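Local structure of adenylosuccinate lyase (Francisella tularensis subsp. tularensis SCHU S4, 4EEI) at residues B[240-254]-B[330-344]. The protein probably cleaves adenylosuccinate to AMP and fumarate, and the succinylated imidazole carboxamide nucleotide to its free carboxamide and fumarate, in purine biosynthesis. Sequence-based numbering, arbitrary orientation.
With K (potassium ion), chain L; EDO (1,2-ethanediol), chain R; EDO (1,2-ethanediol), chain Z.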
loop_
_atom_site.group_PDB
_atom_site.type_symbol
_atom_site.label_atom_id
_atom_site.label_comp_id
_atom_site.label_asym_id
_atom_site.label_seq_id
_atom_site.Cartn_x
_atom_site.Cartn_y
_atom_site.Cartn_z
ATOM N N ILE B 240 -1.387 -8.689 -23.237
ATOM C CA ILE B 240 -1.565 -10.001 -23.850
ATOM C C ILE B 240 -2.966 -10.563 -23.554
ATOM O O ILE B 240 -3.609 -11.136 -24.444
ATOM C CB ILE B 240 -0.448 -10.969 -23.437
ATOM C CG1 ILE B 240 0.874 -10.507 -24.051
ATOM C CG2 ILE B 240 -0.746 -12.391 -23.920
ATOM C CD1 ILE B 240 2.104 -11.105 -23.393
ATOM N N ARG B 241 -3.445 -10.377 -22.326
ATOM C CA ARG B 241 -4.768 -10.886 -21.943
ATOM C C ARG B 241 -5.883 -10.258 -22.772
ATOM O O ARG B 241 -6.846 -10.934 -23.148
ATOM C CB ARG B 241 -5.024 -10.663 -20.448
ATOM C CG ARG B 241 -4.205 -11.572 -19.522
ATOM C CD ARG B 241 -4.233 -11.053 -18.082
ATOM N NE ARG B 241 -5.593 -10.954 -17.560
ATOM C CZ ARG B 241 -5.914 -10.327 -16.433
ATOM N NH1 ARG B 241 -4.970 -9.743 -15.707
ATOM N NH2 ARG B 241 -7.177 -10.272 -16.042
ATOM N N HIS B 242 -5.752 -8.965 -23.047
ATOM C CA HIS B 242 -6.687 -8.250 -23.923
ATOM C C HIS B 242 -6.682 -8.820 -25.337
ATOM O O HIS B 242 -7.732 -9.065 -25.925
ATOM C CB HIS B 242 -6.295 -6.773 -24.027
ATOM C CG HIS B 242 -6.762 -5.930 -22.891
ATOM N ND1 HIS B 242 -8.061 -5.947 -22.430
ATOM C CD2 HIS B 242 -6.113 -4.991 -22.151
ATOM C CE1 HIS B 242 -8.189 -5.071 -21.445
ATOM N NE2 HIS B 242 -7.015 -4.489 -21.256
ATOM N N LEU B 243 -5.489 -9.003 -25.891
ATOM C CA LEU B 243 -5.353 -9.465 -27.263
ATOM C C LEU B 243 -5.766 -10.933 -27.405
ATOM O O LEU B 243 -6.093 -11.390 -28.498
ATOM C CB LEU B 243 -3.913 -9.261 -27.753
ATOM C CG LEU B 243 -3.381 -7.826 -27.806
ATOM C CD1 LEU B 243 -1.899 -7.856 -28.120
ATOM C CD2 LEU B 243 -4.116 -6.991 -28.847
ATOM N N HIS B 244 -5.766 -11.660 -26.290
ATOM C CA HIS B 244 -6.051 -13.094 -26.281
ATOM C C HIS B 244 -7.563 -13.364 -26.191
ATOM O O HIS B 244 -8.021 -14.448 -26.526
ATOM C CB HIS B 244 -5.314 -13.731 -25.092
ATOM C CG HIS B 244 -5.140 -15.215 -25.186
ATOM N ND1 HIS B 244 -6.139 -16.068 -25.600
ATOM C CD2 HIS B 244 -4.078 -16.001 -24.883
ATOM C CE1 HIS B 244 -5.697 -17.315 -25.564
ATOM N NE2 HIS B 244 -4.449 -17.299 -25.121
ATOM N N ARG B 245 -8.346 -12.378 -25.753
ATOM C CA ARG B 245 -9.779 -12.618 -25.525
ATOM C C ARG B 245 -10.513 -13.030 -26.806
ATOM O O ARG B 245 -10.103 -12.651 -27.906
ATOM C CB ARG B 245 -10.451 -11.410 -24.843
ATOM C CG ARG B 245 -10.561 -10.161 -25.701
ATOM C CD ARG B 245 -11.296 -9.028 -24.971
ATOM N NE ARG B 245 -12.698 -9.375 -24.749
ATOM C CZ ARG B 245 -13.393 -9.071 -23.653
ATOM N NH1 ARG B 245 -12.832 -8.393 -22.657
ATOM N NH2 ARG B 245 -14.657 -9.455 -23.553
ATOM N N SER B 246 -11.576 -13.825 -26.663
ATOM C CA SER B 246 -12.304 -14.369 -27.815
ATOM C C SER B 246 -12.726 -13.306 -28.820
ATOM O O SER B 246 -12.712 -13.558 -30.029
ATOM C CB SER B 246 -13.550 -15.135 -27.369
ATOM O OG SER B 246 -13.218 -16.309 -26.665
ATOM N N ASP B 247 -13.133 -12.150 -28.309
ATOM C CA ASP B 247 -13.581 -11.042 -29.142
ATOM C C ASP B 247 -12.474 -10.489 -30.038
ATOM O O ASP B 247 -12.725 -10.136 -31.188
ATOM C CB ASP B 247 -14.188 -9.936 -28.277
ATOM C CG ASP B 247 -15.182 -10.472 -27.263
ATOM O OD1 ASP B 247 -14.769 -10.776 -26.126
ATOM O OD2 ASP B 247 -16.376 -10.595 -27.604
ATOM N N VAL B 248 -11.258 -10.389 -29.508
ATOM C CA VAL B 248 -10.149 -9.872 -30.301
ATOM C C VAL B 248 -9.337 -10.979 -30.968
ATOM O O VAL B 248 -9.127 -10.961 -32.179
ATOM C CB VAL B 248 -9.198 -9.036 -29.425
ATOM C CG1 VAL B 248 -8.200 -8.280 -30.287
ATOM C CG2 VAL B 248 -9.990 -8.083 -28.543
ATOM N N PHE B 249 -8.897 -11.946 -30.172
ATOM C CA PHE B 249 -8.229 -13.142 -30.683
ATOM C C PHE B 249 -7.051 -12.863 -31.622
ATOM O O PHE B 249 -6.910 -13.529 -32.645
ATOM C CB PHE B 249 -9.224 -14.095 -31.347
ATOM C CG PHE B 249 -8.826 -15.540 -31.249
ATOM C CD1 PHE B 249 -8.254 -16.034 -30.089
ATOM C CD2 PHE B 249 -9.013 -16.399 -32.316
ATOM C CE1 PHE B 249 -7.880 -17.360 -29.993
ATOM C CE2 PHE B 249 -8.643 -17.727 -32.228
ATOM C CZ PHE B 249 -8.075 -18.208 -31.065
ATOM N N GLU B 250 -6.212 -11.889 -31.287
ATOM C CA GLU B 250 -5.081 -11.555 -32.147
ATOM C C GLU B 250 -3.826 -12.360 -31.785
ATOM O O GLU B 250 -2.918 -12.502 -32.606
ATOM C CB GLU B 250 -4.826 -10.039 -32.115
ATOM C CG GLU B 250 -5.935 -9.244 -32.831
ATOM C CD GLU B 250 -5.742 -7.728 -32.813
ATOM O OE1 GLU B 250 -4.721 -7.242 -32.262
ATOM O OE2 GLU B 250 -6.629 -7.023 -33.358
ATOM N N VAL B 251 -3.782 -12.891 -30.562
ATOM C CA VAL B 251 -2.694 -13.786 -30.152
ATOM C C VAL B 251 -3.252 -14.925 -29.307
ATOM O O VAL B 251 -4.378 -14.843 -28.822
ATOM C CB VAL B 251 -1.638 -13.064 -29.271
ATOM C CG1 VAL B 251 -1.117 -11.802 -29.944
ATOM C CG2 VAL B 251 -2.240 -12.713 -27.908
ATOM N N TYR B 252 -2.475 -15.991 -29.138
ATOM C CA TYR B 252 -2.772 -16.956 -28.082
ATOM C C TYR B 252 -1.482 -17.492 -27.476
ATOM O O TYR B 252 -0.453 -17.547 -28.154
ATOM C CB TYR B 252 -3.700 -18.088 -28.551
ATOM C CG TYR B 252 -3.178 -19.018 -29.644
ATOM C CD1 TYR B 252 -3.536 -18.830 -30.979
ATOM C CD2 TYR B 252 -2.374 -20.114 -29.335
ATOM C CE1 TYR B 252 -3.086 -19.691 -31.976
ATOM C CE2 TYR B 252 -1.919 -20.973 -30.320
ATOM C CZ TYR B 252 -2.278 -20.758 -31.637
ATOM O OH TYR B 252 -1.826 -21.624 -32.609
ATOM N N GLU B 253 -1.531 -17.864 -26.199
ATOM C CA GLU B 253 -0.365 -18.462 -25.547
ATOM C C GLU B 253 -0.112 -19.837 -26.136
ATOM O O GLU B 253 -1.035 -20.646 -26.274
ATOM C CB GLU B 253 -0.556 -18.532 -24.022
ATOM C CG GLU B 253 -0.498 -17.158 -23.337
ATOM C CD GLU B 253 -0.693 -17.222 -21.822
ATOM O OE1 GLU B 253 -0.849 -18.338 -21.271
ATOM O OE2 GLU B 253 -0.694 -16.147 -21.181
ATOM N N GLY B 254 1.140 -20.100 -26.506
ATOM C CA GLY B 254 1.482 -21.344 -27.180
ATOM C C GLY B 254 1.549 -22.518 -26.218
ATOM O O GLY B 254 1.506 -22.344 -24.998
ATOM N N THR B 330 6.687 -17.237 -22.145
ATOM C CA THR B 330 5.369 -16.906 -22.685
ATOM C C THR B 330 5.481 -15.992 -23.913
ATOM O O THR B 330 4.784 -16.185 -24.905
ATOM C CB THR B 330 4.476 -16.259 -21.600
ATOM O OG1 THR B 330 4.170 -17.238 -20.594
ATOM C CG2 THR B 330 3.175 -15.765 -22.196
ATOM N N ILE B 331 6.366 -15.002 -23.849
ATOM C CA ILE B 331 6.609 -14.156 -25.020
ATOM C C ILE B 331 7.198 -14.981 -26.171
ATOM O O ILE B 331 6.712 -14.905 -27.309
ATOM C CB ILE B 331 7.546 -12.982 -24.683
ATOM C CG1 ILE B 331 6.890 -12.036 -23.672
ATOM C CG2 ILE B 331 7.942 -12.232 -25.960
ATOM C CD1 ILE B 331 5.626 -11.366 -24.182
ATOM N N ASP B 332 8.242 -15.767 -25.892
ATOM C CA ASP B 332 8.834 -16.610 -26.939
ATOM C C ASP B 332 7.808 -17.493 -27.629
ATOM O O ASP B 332 7.849 -17.663 -28.850
ATOM C CB ASP B 332 9.943 -17.518 -26.383
ATOM C CG ASP B 332 11.183 -16.753 -25.975
ATOM O OD1 ASP B 332 11.359 -15.611 -26.452
ATOM O OD2 ASP B 332 11.987 -17.304 -25.184
ATOM N N ASN B 333 6.895 -18.066 -26.848
ATOM C CA ASN B 333 5.984 -19.074 -27.382
ATOM C C ASN B 333 4.641 -18.510 -27.840
ATOM O O ASN B 333 3.813 -19.239 -28.376
ATOM C CB ASN B 333 5.779 -20.203 -26.358
ATOM C CG ASN B 333 7.049 -20.995 -26.104
ATOM O OD1 ASN B 333 7.833 -21.235 -27.015
ATOM N ND2 ASN B 333 7.263 -21.394 -24.857
ATOM N N LEU B 334 4.433 -17.214 -27.628
ATOM C CA LEU B 334 3.190 -16.553 -28.033
ATOM C C LEU B 334 2.946 -16.724 -29.538
ATOM O O LEU B 334 3.865 -16.539 -30.340
ATOM C CB LEU B 334 3.270 -15.053 -27.688
ATOM C CG LEU B 334 1.987 -14.226 -27.782
ATOM C CD1 LEU B 334 0.982 -14.724 -26.745
ATOM C CD2 LEU B 334 2.265 -12.728 -27.560
ATOM N N VAL B 335 1.726 -17.096 -29.923
ATOM C CA VAL B 335 1.400 -17.217 -31.341
ATOM C C VAL B 335 0.684 -15.945 -31.782
ATOM O O VAL B 335 -0.353 -15.587 -31.225
ATOM C CB VAL B 335 0.531 -18.460 -31.629
ATOM C CG1 VAL B 335 0.121 -18.503 -33.103
ATOM C CG2 VAL B 335 1.291 -19.738 -31.260
ATOM N N VAL B 336 1.265 -15.246 -32.754
ATOM C CA VAL B 336 0.690 -14.001 -33.256
ATOM C C VAL B 336 -0.140 -14.300 -34.515
ATOM O O VAL B 336 0.359 -14.904 -35.480
ATOM C CB VAL B 336 1.786 -12.954 -33.538
ATOM C CG1 VAL B 336 1.185 -11.689 -34.110
ATOM C CG2 VAL B 336 2.567 -12.627 -32.254
ATOM N N GLN B 337 -1.416 -13.920 -34.505
ATOM C CA GLN B 337 -2.297 -14.314 -35.613
ATOM C C GLN B 337 -2.429 -13.194 -36.638
ATOM O O GLN B 337 -3.366 -12.391 -36.600
ATOM C CB GLN B 337 -3.662 -14.792 -35.108
ATOM C CG GLN B 337 -3.558 -15.914 -34.091
ATOM C CD GLN B 337 -4.846 -16.675 -33.927
ATOM O OE1 GLN B 337 -4.973 -17.794 -34.401
ATOM N NE2 GLN B 337 -5.813 -16.070 -33.249
ATOM N N ARG B 338 -1.467 -13.157 -37.550
ATOM C CA ARG B 338 -1.309 -12.021 -38.444
ATOM C C ARG B 338 -2.536 -11.686 -39.285
ATOM O O ARG B 338 -2.909 -10.522 -39.401
ATOM C CB ARG B 338 -0.120 -12.232 -39.370
ATOM C CG ARG B 338 0.045 -11.082 -40.324
ATOM C CD ARG B 338 1.284 -11.214 -41.165
ATOM N NE ARG B 338 1.549 -9.954 -41.847
ATOM C CZ ARG B 338 2.717 -9.624 -42.377
ATOM N NH1 ARG B 338 3.738 -10.465 -42.308
ATOM N NH2 ARG B 338 2.862 -8.448 -42.971
ATOM N N ASP B 339 -3.157 -12.695 -39.881
ATOM C CA ASP B 339 -4.307 -12.429 -40.742
ATOM C C ASP B 339 -5.497 -11.844 -39.975
ATOM O O ASP B 339 -6.188 -10.968 -40.485
ATOM C CB ASP B 339 -4.701 -13.675 -41.529
ATOM C CG ASP B 339 -3.695 -14.011 -42.620
ATOM O OD1 ASP B 339 -3.007 -13.084 -43.110
ATOM O OD2 ASP B 339 -3.594 -15.200 -42.983
ATOM N N ILE B 340 -5.722 -12.309 -38.749
ATOM C CA ILE B 340 -6.766 -11.727 -37.905
ATOM C C ILE B 340 -6.446 -10.269 -37.592
ATOM O O ILE B 340 -7.317 -9.396 -37.663
ATOM C CB ILE B 340 -6.939 -12.511 -36.592
ATOM C CG1 ILE B 340 -7.643 -13.845 -36.866
ATOM C CG2 ILE B 340 -7.736 -11.690 -35.558
ATOM C CD1 ILE B 340 -7.548 -14.823 -35.720
ATOM N N ILE B 341 -5.188 -10.013 -37.253
ATOM C CA ILE B 341 -4.737 -8.673 -36.890
ATOM C C ILE B 341 -4.924 -7.695 -38.043
ATOM O O ILE B 341 -5.487 -6.617 -37.865
ATOM C CB ILE B 341 -3.255 -8.699 -36.504
ATOM C CG1 ILE B 341 -3.073 -9.427 -35.172
ATOM C CG2 ILE B 341 -2.700 -7.297 -36.395
ATOM C CD1 ILE B 341 -1.638 -9.795 -34.878
ATOM N N GLU B 342 -4.461 -8.079 -39.227
ATOM C CA GLU B 342 -4.476 -7.169 -40.363
ATOM C C GLU B 342 -5.856 -7.061 -41.020
ATOM O O GLU B 342 -6.198 -6.029 -41.600
ATOM C CB GLU B 342 -3.393 -7.574 -41.369
ATOM C CG GLU B 342 -1.991 -7.561 -40.746
ATOM C CD GLU B 342 -0.860 -7.639 -41.770
ATOM O OE1 GLU B 342 -0.904 -8.506 -42.669
ATOM O OE2 GLU B 342 0.084 -6.829 -41.661
ATOM N N ASP B 343 -6.651 -8.121 -40.927
ATOM C CA ASP B 343 -8.013 -8.073 -41.457
ATOM C C ASP B 343 -8.872 -7.083 -40.664
ATOM O O ASP B 343 -9.789 -6.462 -41.206
ATOM C CB ASP B 343 -8.654 -9.459 -41.444
ATOM C CG ASP B 343 -8.216 -10.322 -42.618
ATOM O OD1 ASP B 343 -7.624 -9.786 -43.582
ATOM O OD2 ASP B 343 -8.476 -11.543 -42.575
ATOM N N ARG B 344 -8.568 -6.939 -39.381
ATOM C CA ARG B 344 -9.283 -5.994 -38.537
ATOM C C ARG B 344 -8.989 -4.554 -38.975
ATOM O O ARG B 344 -9.875 -3.698 -38.956
ATOM C CB ARG B 344 -8.925 -6.232 -37.062
ATOM C CG ARG B 344 -9.537 -5.253 -36.082
ATOM C CD ARG B 344 -9.458 -5.780 -34.646
ATOM N NE ARG B 344 -10.485 -6.792 -34.388
ATOM C CZ ARG B 344 -10.244 -8.016 -33.928
ATOM N NH1 ARG B 344 -9.002 -8.401 -33.660
ATOM N NH2 ARG B 344 -11.251 -8.857 -33.731
HETATM K K K L . -14.758 -8.533 -32.396
HETATM C C1 EDO R . -3.208 -16.156 -38.563
HETATM O O1 EDO R . -4.356 -15.312 -38.732
HETATM C C2 EDO R . -2.103 -15.778 -39.551
HETATM O O2 EDO R . -0.817 -16.052 -38.968
HETATM C C1 EDO Z . -12.959 -6.668 -36.459
HETATM O O1 EDO Z . -13.803 -7.804 -36.712
HETATM C C2 EDO Z . -13.415 -5.917 -35.209
HETATM O O2 EDO Z . -13.284 -6.762 -34.054
HETATM O O HOH W 1 -5.784 -5.385 -35.328
HETATM O O HOH W 2 2.847 -18.276 -25.027
HETATM O O HOH W 3 -16.744 -7.915 -33.697
HETATM O O HOH W 4 -14.063 -10.731 -33.914
#
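Chi1 of 176° swings the Arg-344 chain away from its own backbone nitrogen, and a bend at chi3 (-78°) turns the guanidinium back onto 248-250; Glu-250, extended beyond CG, brings its carboxylate up to meet it. Arg-344 NH1 donates to Glu-250 OE2 at 2.8 Å, a salt bridge reaching the anti side of the carboxylate, and to Val-248 O at 3.0 Å. Both acceptors lie near the guanidinium plane, so the two bonds fix its rotation. Water 1 ties the same OE2 to Ile-341 O, and Arg-139 supplies a second positive partner, which would probably favour the ionised carboxylate.

Next along, the amide of Gln-337 stands almost upright on the Phe-249 ring, the planes 86° apart. Gln-337 NE2 lies over one ring face, off centre, and donates to Phe-249 O (2.8 Å) from above the carbonyl plane, while OE1 sits at the edge of the Tyr-252 ring. Gln-337 N, at the N-cap of helix 338-346, donates to Glu-250 O at 2.8 Å.

Tyr-252 and Val-335 form the antiparallel hydrogen-bonded pair: Val-335 N reaches Tyr-252 O at 2.8 Å, nearly straight, and Tyr-252 N reaches Val-335 O at 3.0 Å. On the same face of this ribbon, Val-335 CB sits 3.7 Å from the Tyr-252 ring centroid, a CH-pi contact over the face. Val-251 and Val-336 point to the other face, where Leu-334 CD1 meets Val-251 CG2 at 4.0 Å.

The two-strand ribbon thus joins the segments following helices 217-244 and 304-333. Glu-253 binds backbone nitrogens of Ser-273 and Thr-274 in helix 272-293, Asp-247 O shares a potassium ion with Asp-247 of a second subunit, and strand 135-140 packs against Glu-250, Ile-341 and Arg-344.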